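Local coordinates for protein galactose-1-phosphate uridylyltransferase (Pyrobaculum aerophilum str. IM2, PDB 6K9Z) that binds zinc and UDP and probably transfers uridylyl groups between UDP-glucose and hexose 1-phosphates such as galactose 1-phosphate, at residues Leu237-Gly242 / Gln310-His315. The protein carries 1 engineered substitution. Sequence-based numbering, arbitrary orientation.
Sequences LKQVAG and QKCLKH. With ACT (acetate ion), chain F.
Gln239, near the C-terminal end of helix 220-240, reaches toward Lys311 and Cys312 in the loop after helix 298-309. Its CB already points to the loop, and CB and CG are the methylenes that lead across to it, with the chain extended beyond CG to the amide carbon CD. At the root CG nearly eclipses the backbone N (chi1 -9°), which, together with a tip that comes too close to its neighbour, makes the modelled position of this side chain doubtful. As modelled, Gln239 OE1 lies 3.9 Å from Lys311 CE, while NE2 is placed too near Cys312 SG for that approach to be trusted. Glutamine suits this place because its methylenes span the gap and its polar end tolerates a partly exposed setting. Lys311 slants across it, bending at chi3 and chi4, so that its methylenes come to the amide while Lys311 NZ stays 5.0 Å from Gln239 OE1, too far for a hydrogen bond. CE, next to the ammonium, would probably be slightly positive and agreeable to an oxygen. The firm link is covalent: Cys312 pairs with Cys235, one helical turn before Gln239. Gly242 is the first residue after the helix to leave helical backbone angles, with positive phi (99°), where a side chain would jam against the preceding carbonyl, and Gly242 N bonds Gln239 O at 2.8 Å. Farther along the loop, an acetate, probably from the crystallisation liquor, accepts a bond from Lys314 N to its O (3.0 Å). The arrangement is a disulfide cross-link (Cys235-Cys312) with light surface packing beside it, tying the C-terminal tail to a helix of the C-terminal, HIT-clan half of the protein, away from its metal and nucleotide sites.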
loop_
_atom_site.group_PDB
_atom_site.type_symbol
_atom_site.label_atom_id
_atom_site.label_comp_id
_atom_site.label_asym_id
_atom_site.label_seq_id
_atom_site.Cartn_x
_atom_site.Cartn_y
_atom_site.Cartn_z
ATOM N N LEU A 237 -11.894 -1.421 -18.560
ATOM C CA LEU A 237 -11.928 -0.799 -17.210
ATOM C C LEU A 237 -12.605 0.550 -17.352
ATOM O O LEU A 237 -13.336 0.901 -16.417
ATOM C CB LEU A 237 -10.529 -0.672 -16.593
ATOM C CG LEU A 237 -9.930 -2.014 -16.196
ATOM C CD1 LEU A 237 -8.572 -1.854 -15.523
ATOM C CD2 LEU A 237 -10.858 -2.764 -15.265
ATOM N N LYS A 238 -12.397 1.234 -18.482
ATOM C CA LYS A 238 -12.881 2.613 -18.708
ATOM C C LYS A 238 -14.399 2.609 -18.664
ATOM O O LYS A 238 -14.984 3.656 -18.313
ATOM C CB LYS A 238 -12.353 3.154 -20.032
ATOM C CG LYS A 238 -12.063 4.636 -20.078
ATOM C CD LYS A 238 -11.460 5.071 -21.400
ATOM C CE LYS A 238 -11.234 6.563 -21.481
ATOM N NZ LYS A 238 -11.677 7.121 -22.774
ATOM N N GLN A 239 -15.047 1.500 -19.049
ATOM C CA GLN A 239 -16.539 1.481 -19.066
ATOM C C GLN A 239 -17.173 0.473 -18.095
ATOM O O GLN A 239 -18.387 0.603 -17.863
ATOM C CB GLN A 239 -17.082 1.172 -20.465
ATOM C CG GLN A 239 -16.040 1.167 -21.572
ATOM C CD GLN A 239 -16.545 0.431 -22.790
ATOM O OE1 GLN A 239 -17.697 0.573 -23.195
ATOM N NE2 GLN A 239 -15.680 -0.375 -23.380
ATOM N N VAL A 240 -16.422 -0.481 -17.537
ATOM C CA VAL A 240 -17.081 -1.507 -16.679
ATOM C C VAL A 240 -17.906 -0.801 -15.604
ATOM O O VAL A 240 -18.919 -1.336 -15.239
ATOM C CB VAL A 240 -16.077 -2.513 -16.083
ATOM C CG1 VAL A 240 -15.089 -1.841 -15.144
ATOM C CG2 VAL A 240 -16.800 -3.656 -15.382
ATOM N N ALA A 241 -17.500 0.373 -15.129
ATOM C CA ALA A 241 -18.273 1.097 -14.079
ATOM C C ALA A 241 -19.122 2.245 -14.679
ATOM O O ALA A 241 -19.799 2.885 -13.918
ATOM C CB ALA A 241 -17.337 1.553 -12.970
ATOM N N GLY A 242 -19.127 2.516 -15.978
ATOM C CA GLY A 242 -20.013 3.564 -16.533
ATOM C C GLY A 242 -19.286 4.884 -16.770
ATOM O O GLY A 242 -19.731 5.640 -17.657
ATOM N N GLN A 310 -16.137 -6.957 -24.155
ATOM C CA GLN A 310 -16.715 -7.373 -25.464
ATOM C C GLN A 310 -16.959 -6.138 -26.325
ATOM O O GLN A 310 -16.805 -6.241 -27.570
ATOM C CB GLN A 310 -18.029 -8.144 -25.324
ATOM C CG GLN A 310 -17.863 -9.465 -24.579
ATOM C CD GLN A 310 -16.652 -10.284 -24.959
ATOM O OE1 GLN A 310 -16.676 -10.996 -25.972
ATOM N NE2 GLN A 310 -15.601 -10.262 -24.143
ATOM N N LYS A 311 -17.283 -4.999 -25.720
ATOM C CA LYS A 311 -17.597 -3.758 -26.474
ATOM C C LYS A 311 -16.299 -3.108 -26.989
ATOM O O LYS A 311 -16.419 -2.274 -27.913
ATOM C CB LYS A 311 -18.433 -2.814 -25.599
ATOM C CG LYS A 311 -19.654 -3.460 -24.946
ATOM C CD LYS A 311 -20.351 -2.587 -23.886
ATOM C CE LYS A 311 -20.864 -1.261 -24.432
ATOM N NZ LYS A 311 -21.515 -1.378 -25.768
ATOM N N CYS A 312 -15.110 -3.531 -26.518
ATOM C CA CYS A 312 -13.785 -2.992 -26.968
ATOM C C CYS A 312 -13.179 -3.818 -28.125
ATOM O O CYS A 312 -12.089 -3.430 -28.623
ATOM C CB CYS A 312 -12.796 -2.972 -25.821
ATOM S SG CYS A 312 -13.434 -1.945 -24.459
ATOM N N LEU A 313 -13.763 -4.981 -28.418
ATOM C CA LEU A 313 -13.206 -5.904 -29.451
ATOM C C LEU A 313 -13.613 -5.448 -30.849
ATOM O O LEU A 313 -14.712 -4.942 -31.028
ATOM C CB LEU A 313 -13.698 -7.336 -29.200
ATOM C CG LEU A 313 -13.324 -7.920 -27.841
ATOM C CD1 LEU A 313 -14.002 -9.255 -27.656
ATOM C CD2 LEU A 313 -11.818 -8.073 -27.710
ATOM N N LYS A 314 -12.716 -5.664 -31.813
ATOM C CA LYS A 314 -12.870 -5.197 -33.195
ATOM C C LYS A 314 -13.223 -6.405 -34.050
ATOM O O LYS A 314 -13.882 -6.205 -35.073
ATOM C CB LYS A 314 -11.582 -4.515 -33.666
ATOM C CG LYS A 314 -11.220 -3.260 -32.846
ATOM C CD LYS A 314 -12.006 -2.031 -33.306
ATOM C CE LYS A 314 -11.987 -0.839 -32.353
ATOM N NZ LYS A 314 -10.642 -0.209 -32.240
ATOM N N HIS A 315 -12.792 -7.606 -33.661
ATOM C CA HIS A 315 -13.008 -8.752 -34.583
ATOM C C HIS A 315 -13.064 -10.110 -33.860
ATOM O O HIS A 315 -13.045 -11.118 -34.557
ATOM C CB HIS A 315 -11.950 -8.641 -35.688
ATOM C CG HIS A 315 -10.594 -9.051 -35.232
ATOM N ND1 HIS A 315 -9.681 -8.152 -34.662
ATOM C CD2 HIS A 315 -9.995 -10.251 -35.250
ATOM C CE1 HIS A 315 -8.565 -8.826 -34.356
ATOM N NE2 HIS A 315 -8.754 -10.105 -34.703
HETATM C C ACT F . -9.849 -7.747 -31.141
HETATM O O ACT F . -9.905 -6.514 -31.336
HETATM O OXT ACT F . -8.821 -8.424 -30.713
HETATM C CH3 ACT F . -11.067 -8.475 -31.404
#